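Local atomic coordinates of uncharacterized peptidase Lmo0363 (PDB entry 3L4E), a protein that probably hydrolyses peptide bonds as a serine-type peptidase of family S51, the peptidase E family, although its own activity remains uncharacterized. Residues L5-S10 / A121-T126; E20-L25 / G113-G118; K28-I33 / K51-L56. All blocks are in the same frame, centred on the assembly; numbering follows the deposited sequence.

Contact 1. Residues L5-S10 / A121-T126; sequences LFLTSS and AGAVIT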
loop_
_atom_site.group_PDB
_atom_site.type_symbol
_atom_site.label_atom_id
_atom_site.label_comp_id
_atom_site.label_asym_id
_atom_site.label_seq_id
_atom_site.Cartn_x
_atom_site.Cartn_y
_atom_site.Cartn_z
ATOM N N LEU A 5 4.634 2.682 9.189
ATOM C CA LEU A 5 4.333 2.146 7.871
ATOM C C LEU A 5 5.198 0.937 7.588
ATOM O O LEU A 5 6.373 0.910 7.956
ATOM C CB LEU A 5 4.607 3.188 6.782
ATOM C CG LEU A 5 4.254 4.656 7.035
ATOM C CD1 LEU A 5 4.737 5.517 5.864
ATOM C CD2 LEU A 5 2.766 4.818 7.254
ATOM N N PHE A 6 4.615 -0.051 6.917
ATOM C CA PHE A 6 5.359 -1.199 6.411
ATOM C C PHE A 6 5.077 -1.255 4.920
ATOM O O PHE A 6 3.935 -1.480 4.528
ATOM C CB PHE A 6 4.855 -2.466 7.107
ATOM C CG PHE A 6 5.527 -3.734 6.662
ATOM C CD1 PHE A 6 6.656 -4.206 7.327
ATOM C CD2 PHE A 6 5.025 -4.470 5.596
ATOM C CE1 PHE A 6 7.269 -5.391 6.942
ATOM C CE2 PHE A 6 5.643 -5.661 5.199
ATOM C CZ PHE A 6 6.762 -6.116 5.873
ATOM N N LEU A 7 6.098 -1.010 4.095
ATOM C CA LEU A 7 5.907 -0.959 2.645
ATOM C C LEU A 7 6.552 -2.168 1.975
ATOM O O LEU A 7 7.653 -2.573 2.338
ATOM C CB LEU A 7 6.471 0.347 2.065
ATOM C CG LEU A 7 6.007 1.632 2.754
ATOM C CD1 LEU A 7 6.601 2.889 2.079
ATOM C CD2 LEU A 7 4.486 1.697 2.766
ATOM N N THR A 8 5.868 -2.736 0.990
ATOM C CA THR A 8 6.307 -3.982 0.379
ATOM C C THR A 8 5.891 -4.022 -1.094
ATOM O O THR A 8 4.969 -3.312 -1.492
ATOM C CB THR A 8 5.710 -5.197 1.162
ATOM O OG1 THR A 8 6.045 -6.425 0.504
ATOM C CG2 THR A 8 4.198 -5.094 1.253
ATOM N N SER A 9 6.573 -4.840 -1.894
ATOM C CA SER A 9 6.156 -5.117 -3.272
ATOM C C SER A 9 5.169 -6.274 -3.311
ATOM O O SER A 9 4.364 -6.395 -4.237
ATOM C CB SER A 9 7.358 -5.499 -4.139
ATOM O OG SER A 9 8.367 -4.515 -4.126
ATOM N N SER A 10 5.255 -7.138 -2.303
ATOM C CA SER A 10 4.558 -8.414 -2.315
ATOM C C SER A 10 4.479 -8.930 -0.891
ATOM O O SER A 10 5.429 -9.526 -0.391
ATOM C CB SER A 10 5.319 -9.409 -3.200
ATOM O OG SER A 10 4.757 -10.711 -3.137
ATOM N N ALA A 121 0.985 -0.853 -5.284
ATOM C CA ALA A 121 0.151 0.359 -5.391
ATOM C C ALA A 121 -0.061 1.030 -4.021
ATOM O O ALA A 121 -0.044 2.265 -3.904
ATOM C CB ALA A 121 -1.201 0.034 -6.024
ATOM N N GLY A 122 -0.261 0.220 -2.985
ATOM C CA GLY A 122 -0.495 0.751 -1.650
ATOM C C GLY A 122 0.744 1.392 -1.048
ATOM O O GLY A 122 0.643 2.255 -0.169
ATOM N N ALA A 123 1.918 0.972 -1.513
ATOM C CA ALA A 123 3.166 1.660 -1.165
ATOM C C ALA A 123 3.379 2.906 -2.022
ATOM O O ALA A 123 3.835 3.941 -1.530
ATOM C CB ALA A 123 4.365 0.723 -1.318
ATOM N N VAL A 124 3.067 2.804 -3.310
ATOM C CA VAL A 124 3.295 3.923 -4.209
ATOM C C VAL A 124 2.519 5.166 -3.750
ATOM O O VAL A 124 3.038 6.288 -3.835
ATOM C CB VAL A 124 2.966 3.550 -5.678
ATOM C CG1 VAL A 124 3.033 4.774 -6.594
ATOM C CG2 VAL A 124 3.912 2.469 -6.172
ATOM N N ILE A 125 1.291 4.986 -3.254
ATOM C CA ILE A 125 0.500 6.161 -2.842
ATOM C C ILE A 125 1.023 6.883 -1.591
ATOM O O ILE A 125 0.517 7.957 -1.245
ATOM C CB ILE A 125 -1.025 5.862 -2.675
ATOM C CG1 ILE A 125 -1.268 4.846 -1.560
ATOM C CG2 ILE A 125 -1.642 5.401 -3.984
ATOM C CD1 ILE A 125 -2.735 4.772 -1.153
ATOM N N THR A 126 2.027 6.322 -0.917
ATOM C CA THR A 126 2.652 7.037 0.202
ATOM C C THR A 126 3.585 8.153 -0.280
ATOM O O THR A 126 3.958 9.026 0.496
ATOM C CB THR A 126 3.450 6.112 1.149
ATOM O OG1 THR A 126 4.589 5.577 0.462
ATOM C CG2 THR A 126 2.586 4.978 1.678
#

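Contact 2. Residues E20-L25 / G113-G118; sequences EFESNL and GKLYIG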
loop_
_atom_site.group_PDB
_atom_site.type_symbol
_atom_site.label_atom_id
_atom_site.label_comp_id
_atom_site.label_asym_id
_atom_site.label_seq_id
_atom_site.Cartn_x
_atom_site.Cartn_y
_atom_site.Cartn_z
ATOM N N GLU A 20 8.711 -9.537 12.233
ATOM C CA GLU A 20 9.821 -8.833 12.870
ATOM C C GLU A 20 9.422 -7.390 13.189
ATOM O O GLU A 20 9.739 -6.870 14.245
ATOM C CB GLU A 20 11.069 -8.852 11.973
ATOM C CG GLU A 20 12.243 -8.068 12.522
ATOM C CD GLU A 20 13.412 -8.011 11.552
ATOM O OE1 GLU A 20 13.507 -8.896 10.675
ATOM O OE2 GLU A 20 14.240 -7.085 11.674
ATOM N N PHE A 21 8.713 -6.753 12.265
ATOM C CA PHE A 21 8.308 -5.355 12.421
ATOM C C PHE A 21 7.304 -5.144 13.568
ATOM O O PHE A 21 7.448 -4.211 14.370
ATOM C CB PHE A 21 7.728 -4.857 11.090
ATOM C CG PHE A 21 7.363 -3.397 11.071
ATOM C CD1 PHE A 21 8.338 -2.420 11.192
ATOM C CD2 PHE A 21 6.047 -3.003 10.888
ATOM C CE1 PHE A 21 8.003 -1.072 11.154
ATOM C CE2 PHE A 21 5.700 -1.653 10.847
ATOM C CZ PHE A 21 6.680 -0.686 10.981
ATOM N N GLU A 22 6.302 -6.024 13.650
ATOM C CA GLU A 22 5.187 -5.855 14.586
ATOM C C GLU A 22 4.870 -7.120 15.410
ATOM O O GLU A 22 4.638 -8.177 14.839
ATOM C CB GLU A 22 3.950 -5.437 13.789
ATOM C CG GLU A 22 2.692 -5.199 14.610
ATOM C CD GLU A 22 2.678 -3.857 15.309
ATOM O OE1 GLU A 22 3.557 -3.015 15.030
ATOM O OE2 GLU A 22 1.770 -3.638 16.135
ATOM N N SER A 23 4.831 -6.993 16.741
ATOM C CA SER A 23 4.571 -8.133 17.634
ATOM C C SER A 23 3.119 -8.274 18.104
ATOM O O SER A 23 2.283 -7.407 17.847
ATOM C CB SER A 23 5.478 -8.068 18.865
ATOM O OG SER A 23 6.812 -8.352 18.508
ATOM N N ASN A 24 2.847 -9.374 18.810
ATOM C CA ASN A 24 1.538 -9.651 19.414
ATOM C C ASN A 24 0.358 -9.415 18.484
ATOM O O ASN A 24 -0.584 -8.688 18.807
ATOM C CB ASN A 24 1.361 -8.866 20.713
ATOM C CG ASN A 24 2.445 -9.170 21.726
ATOM O OD1 ASN A 24 3.171 -8.275 22.155
ATOM N ND2 ASN A 24 2.568 -10.441 22.107
ATOM N N LEU A 25 0.410 -10.069 17.335
ATOM C CA LEU A 25 -0.586 -9.884 16.300
ATOM C C LEU A 25 -1.905 -10.598 16.560
ATOM O O LEU A 25 -2.940 -10.164 16.064
ATOM C CB LEU A 25 -0.021 -10.355 14.966
ATOM C CG LEU A 25 1.193 -9.580 14.463
ATOM C CD1 LEU A 25 1.781 -10.311 13.268
ATOM C CD2 LEU A 25 0.805 -8.149 14.109
ATOM N N GLY A 113 -1.278 6.993 15.198
ATOM C CA GLY A 113 -0.470 5.836 15.553
ATOM C C GLY A 113 -0.830 4.526 14.866
ATOM O O GLY A 113 -0.190 3.504 15.104
ATOM N N LYS A 114 -1.845 4.542 14.009
ATOM C CA LYS A 114 -2.282 3.309 13.353
ATOM C C LYS A 114 -1.274 2.817 12.319
ATOM O O LYS A 114 -0.758 3.602 11.532
ATOM C CB LYS A 114 -3.637 3.525 12.689
ATOM C CG LYS A 114 -4.377 2.255 12.344
ATOM C CD LYS A 114 -5.878 2.465 12.521
ATOM C CE LYS A 114 -6.219 2.706 13.978
ATOM N NZ LYS A 114 -7.680 2.903 14.192
ATOM N N LEU A 115 -0.990 1.517 12.338
ATOM C CA LEU A 115 -0.066 0.906 11.386
ATOM C C LEU A 115 -0.678 0.799 9.994
ATOM O O LEU A 115 -1.772 0.251 9.828
ATOM C CB LEU A 115 0.355 -0.483 11.871
ATOM C CG LEU A 115 1.179 -1.331 10.898
ATOM C CD1 LEU A 115 2.492 -0.642 10.558
ATOM C CD2 LEU A 115 1.430 -2.724 11.469
ATOM N N TYR A 116 0.048 1.310 9.003
ATOM C CA TYR A 116 -0.336 1.239 7.597
ATOM C C TYR A 116 0.567 0.257 6.856
ATOM O O TYR A 116 1.799 0.399 6.876
ATOM C CB TYR A 116 -0.239 2.631 6.960
ATOM C CG TYR A 116 -0.570 2.674 5.481
ATOM C CD1 TYR A 116 -1.872 2.907 5.042
ATOM C CD2 TYR A 116 0.423 2.492 4.519
ATOM C CE1 TYR A 116 -2.181 2.942 3.697
ATOM C CE2 TYR A 116 0.122 2.529 3.159
ATOM C CZ TYR A 116 -1.185 2.766 2.757
ATOM O OH TYR A 116 -1.520 2.800 1.423
ATOM N N ILE A 117 -0.045 -0.741 6.225
ATOM C CA ILE A 117 0.685 -1.711 5.417
ATOM C C ILE A 117 0.336 -1.447 3.961
ATOM O O ILE A 117 -0.835 -1.519 3.569
ATOM C CB ILE A 117 0.303 -3.156 5.764
ATOM C CG1 ILE A 117 0.527 -3.440 7.256
ATOM C CG2 ILE A 117 1.076 -4.142 4.870
ATOM C CD1 ILE A 117 -0.218 -4.683 7.738
ATOM N N GLY A 118 1.340 -1.097 3.165
ATOM C CA GLY A 118 1.099 -0.772 1.770
ATOM C C GLY A 118 1.828 -1.691 0.819
ATOM O O GLY A 118 3.061 -1.749 0.842
#

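Contact 3. Residues K28-I33 / K51-L56; sequences KTVTFI and KALESL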
loop_
_atom_site.group_PDB
_atom_site.type_symbol
_atom_site.label_atom_id
_atom_site.label_comp_id
_atom_site.label_asym_id
_atom_site.label_seq_id
_atom_site.Cartn_x
_atom_site.Cartn_y
_atom_site.Cartn_z
ATOM N N LYS A 28 -5.672 -9.149 16.638
ATOM C CA LYS A 28 -5.765 -7.773 16.169
ATOM C C LYS A 28 -6.487 -7.744 14.837
ATOM O O LYS A 28 -6.510 -8.741 14.120
ATOM C CB LYS A 28 -4.387 -7.119 16.084
ATOM C CG LYS A 28 -3.727 -6.975 17.443
ATOM C CD LYS A 28 -2.592 -5.976 17.422
ATOM C CE LYS A 28 -2.222 -5.546 18.826
ATOM N NZ LYS A 28 -1.254 -4.414 18.806
ATOM N N THR A 29 -7.079 -6.599 14.512
ATOM C CA THR A 29 -7.943 -6.485 13.347
ATOM C C THR A 29 -7.337 -5.607 12.261
ATOM O O THR A 29 -6.612 -4.657 12.548
ATOM C CB THR A 29 -9.294 -5.890 13.739
ATOM O OG1 THR A 29 -9.075 -4.673 14.465
ATOM C CG2 THR A 29 -10.055 -6.864 14.621
ATOM N N VAL A 30 -7.655 -5.929 11.012
ATOM C CA VAL A 30 -7.084 -5.228 9.866
ATOM C C VAL A 30 -8.196 -4.736 8.947
ATOM O O VAL A 30 -9.048 -5.521 8.550
ATOM C CB VAL A 30 -6.178 -6.182 9.052
ATOM C CG1 VAL A 30 -5.573 -5.480 7.835
ATOM C CG2 VAL A 30 -5.089 -6.763 9.936
ATOM N N THR A 31 -8.189 -3.443 8.623
ATOM C CA THR A 31 -8.999 -2.924 7.527
ATOM C C THR A 31 -8.236 -3.227 6.245
ATOM O O THR A 31 -7.168 -2.658 6.004
ATOM C CB THR A 31 -9.227 -1.401 7.637
ATOM O OG1 THR A 31 -9.962 -1.113 8.829
ATOM C CG2 THR A 31 -10.020 -0.895 6.448
ATOM N N PHE A 32 -8.788 -4.128 5.439
ATOM C CA PHE A 32 -8.121 -4.686 4.261
ATOM C C PHE A 32 -8.771 -4.071 3.028
ATOM O O PHE A 32 -9.945 -4.324 2.756
ATOM C CB PHE A 32 -8.319 -6.214 4.299
ATOM C CG PHE A 32 -7.659 -6.979 3.189
ATOM C CD1 PHE A 32 -6.343 -7.396 3.305
ATOM C CD2 PHE A 32 -8.384 -7.357 2.060
ATOM C CE1 PHE A 32 -5.737 -8.152 2.294
ATOM C CE2 PHE A 32 -7.786 -8.097 1.043
ATOM C CZ PHE A 32 -6.461 -8.499 1.162
ATOM N N ILE A 33 -8.008 -3.250 2.305
ATOM C CA ILE A 33 -8.522 -2.481 1.169
ATOM C C ILE A 33 -7.985 -3.029 -0.158
ATOM O O ILE A 33 -6.820 -2.828 -0.484
ATOM C CB ILE A 33 -8.143 -0.991 1.308
ATOM C CG1 ILE A 33 -8.750 -0.410 2.594
ATOM C CG2 ILE A 33 -8.595 -0.201 0.073
ATOM C CD1 ILE A 33 -8.187 0.953 2.966
ATOM N N LYS A 51 -4.696 -14.371 3.104
ATOM C CA LYS A 51 -4.426 -15.624 3.797
ATOM C C LYS A 51 -3.169 -15.526 4.661
ATOM O O LYS A 51 -3.088 -16.145 5.730
ATOM C CB LYS A 51 -4.316 -16.764 2.789
ATOM C CG LYS A 51 -5.631 -17.105 2.111
ATOM C CD LYS A 51 -5.398 -18.022 0.912
ATOM C CE LYS A 51 -6.695 -18.329 0.169
ATOM N NZ LYS A 51 -6.445 -19.114 -1.079
ATOM N N ALA A 52 -2.189 -14.741 4.213
ATOM C CA ALA A 52 -0.971 -14.549 5.001
ATOM C C ALA A 52 -1.295 -13.828 6.301
ATOM O O ALA A 52 -0.833 -14.232 7.375
ATOM C CB ALA A 52 0.092 -13.787 4.202
ATOM N N LEU A 53 -2.085 -12.759 6.207
ATOM C CA LEU A 53 -2.528 -12.048 7.403
ATOM C C LEU A 53 -3.252 -13.011 8.351
ATOM O O LEU A 53 -2.989 -13.029 9.559
ATOM C CB LEU A 53 -3.438 -10.875 7.041
ATOM C CG LEU A 53 -2.798 -9.702 6.284
ATOM C CD1 LEU A 53 -3.888 -8.801 5.701
ATOM C CD2 LEU A 53 -1.844 -8.888 7.164
ATOM N N GLU A 54 -4.161 -13.812 7.801
ATOM C CA GLU A 54 -4.951 -14.728 8.620
ATOM C C GLU A 54 -4.068 -15.778 9.290
ATOM O O GLU A 54 -4.344 -16.206 10.414
ATOM C CB GLU A 54 -6.068 -15.364 7.793
ATOM C CG GLU A 54 -7.187 -14.374 7.469
ATOM C CD GLU A 54 -8.179 -14.886 6.456
ATOM O OE1 GLU A 54 -7.918 -15.940 5.848
ATOM O OE2 GLU A 54 -9.222 -14.226 6.263
ATOM N N SER A 55 -2.993 -16.169 8.615
ATOM C CA SER A 55 -2.072 -17.158 9.182
ATOM C C SER A 55 -1.315 -16.601 10.381
ATOM O O SER A 55 -0.701 -17.361 11.132
ATOM C CB SER A 55 -1.075 -17.655 8.135
ATOM O OG SER A 55 -0.013 -16.718 7.964
ATOM N N LEU A 56 -1.354 -15.281 10.558
ATOM C CA LEU A 56 -0.673 -14.633 11.675
ATOM C C LEU A 56 -1.626 -14.425 12.847
ATOM O O LEU A 56 -1.245 -13.889 13.890
ATOM C CB LEU A 56 -0.110 -13.277 11.238
ATOM C CG LEU A 56 0.917 -13.307 10.111
ATOM C CD1 LEU A 56 1.376 -11.881 9.842
ATOM C CD2 LEU A 56 2.085 -14.231 10.462
#

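Contact 1. Residues L5-S10 / A121-T126
Leu7 lies over Ala123 with its CB and over Thr126 with its two methyls, CD1 against the hydroxyl and CD2 against the methyl. CB rests on the methyl of Ala123, 4.0 Å from Leu7 CB to Ala123 CB. Beyond it the side chains of Leu7 and Thr126 lie antiparallel, alongside each other: Leu7 CD1 comes within 3.7 Å of Thr126 OG1, while Leu7 CD2 sits 3.9 Å from Thr126 CG2. With chi1 at -51°, Leu7 swings CG beside its own backbone N and anti to the carbonyl carbon, which carries both methyls out to the threonine. The Thr126 hydroxyl beside the methyl has its hydrogen bond elsewhere: OG1 donates to Ala123 O over 2.7 Å, in the carbonyl plane. Ala123 O also accepts from Thr126 N, and the bond from OG1 holds the threonine side chain in its rotation (chi1 67°). Further along the strand, Thr8 O packs on Ala123 CB, and Thr8 OG1 accepts from Ser10 N in an ST turn. The sequence around Gly122 fits a nucleophile elbow, the tight strand-to-helix turn that presents Ser120, a charge-relay residue by similarity; Ser9 O is hydrogen-bonded to Ser120 OG and Ser9 OG to the backbone N of His161, the other such residue. The contact is buried near the middle of the chain, where strand 4-8 runs between strands 115-119 and 191-196 and helix 121-124 sits against it, with helix 90-100 packing on Ala121, Val124 and Ile125.

Contact 2. Residues E20-L25 / G113-G118
Leu115 points one methyl at the rim of the Phe21 ring and the other at the carboxylate arm of Glu22, so that a single branched side chain serves two neighbours. The meeting with Phe21 is edge-on: Leu115 CD1 lies in the plane of the ring, 3.4 Å from Phe21 CE2, a close approach of methyl to ring edge. Ring and leucine pass in opposed senses. Phe21 holds CG anti to its backbone N (chi1 -176°), which extends the ring from the end of the helix toward the strand. Leu115 CD2 is the looser end, 4.2 Å from Glu22 OE1 and equally far from Glu22 CG. Glu22 bends at chi2 (79°), and the turn lays its CG and carboxylate alongside the leucine methyl.

In this three-layer alpha/beta fold, the contact joins the C-terminal end of helix 15-21 to Leu115 of strand 115-119, which is hydrogen-bonded in the sheet to strands 82-85 and 4-8. Just before that strand, Gly113 closes helix 102-111 with a Schellman motif; its positive phi of 110° is one that glycine accepts readily.

The carboxylate that brushes Leu115 has its polar work elsewhere: Glu22 OE1 forms a salt bridge with Arg196 NH2. The same NH2 also donates to Phe21 O, and the guanidinium group makes a cation-pi contact with the Phe21 ring, while Phe194 meets that ring at an inclined angle. Phe82 and Phe18 pack on Leu115 as well, and Phe82 also touches Glu22.

Contact 3. Residues K28-I33 / K51-L56
Leu53 reaches from the helix to the strand with one methyl, and that methyl, CD1, touches both Phe32 and Val30. The nearer partner is the phenylalanine: Leu53 CD1 lies 3.7 Å from Phe32 CD1 and 3.9 Å from Phe32 CE1, so it spans one bond of the ring. The approach to the ring is slanting, and the two side chains cross at an incline. Val30 offers CG1 at the longer distance of 4.3 Å from Leu53 CD1, a lighter touch on the same methyl.

Torsions explain how one leucine methyl reaches both strand residues. At Leu53 chi1 is -67°, which puts CG beside the backbone N and anti to the carbonyl carbon, and chi2 of 166° then stretches the chain so that CD1 is its leading end. Phe32 takes the other course, with CG anti to its backbone N at -178°, and this carries the ring out from the strand toward the helix. Val30 and Phe32 are two residues apart on an extended strand, hence on the same side of it, and Leu53 meets the pair together.

On the far side of the helix from the strand, Ser55 OG donates to Ala52 O over 2.7 Å, a bond to the carbonyl three residues earlier that gives its hydroxyl a partner on the helix itself.

Both segments belong to a beta-alpha-beta unit, a crossover made of strand 29-33, helix 44-55 and strand 59-62. Strand 29-33 lies in the parallel part of the sheet between strands 59-62 and 82-85; Val60 and Tyr84 from these two neighbours pack on Leu53 and Phe32, and Val15 of helix 15-21 packs on Ala52.

How the contacts relate
From the N terminus, strand 4-8 and helix 15-21 supply the first halves of contact 1 and contact 2, and strand 29-33 that of contact 3. Helix 44-55 follows soon after, so contact 3 closes a short local loop. The chain returns much later through strand 115-119, closing contact 2, and helix 121-124, closing contact 1. The loops therefore nest without crossing, 3 within 2 and 2 within 1. All three reach the same sheet. Contacts 1 and 2 meet through Phe6 N and Tyr116 O on adjacent strands and through Tyr116 OH and Gly122 O; contacts 2 and 3 touch where Leu25 packs on Leu56.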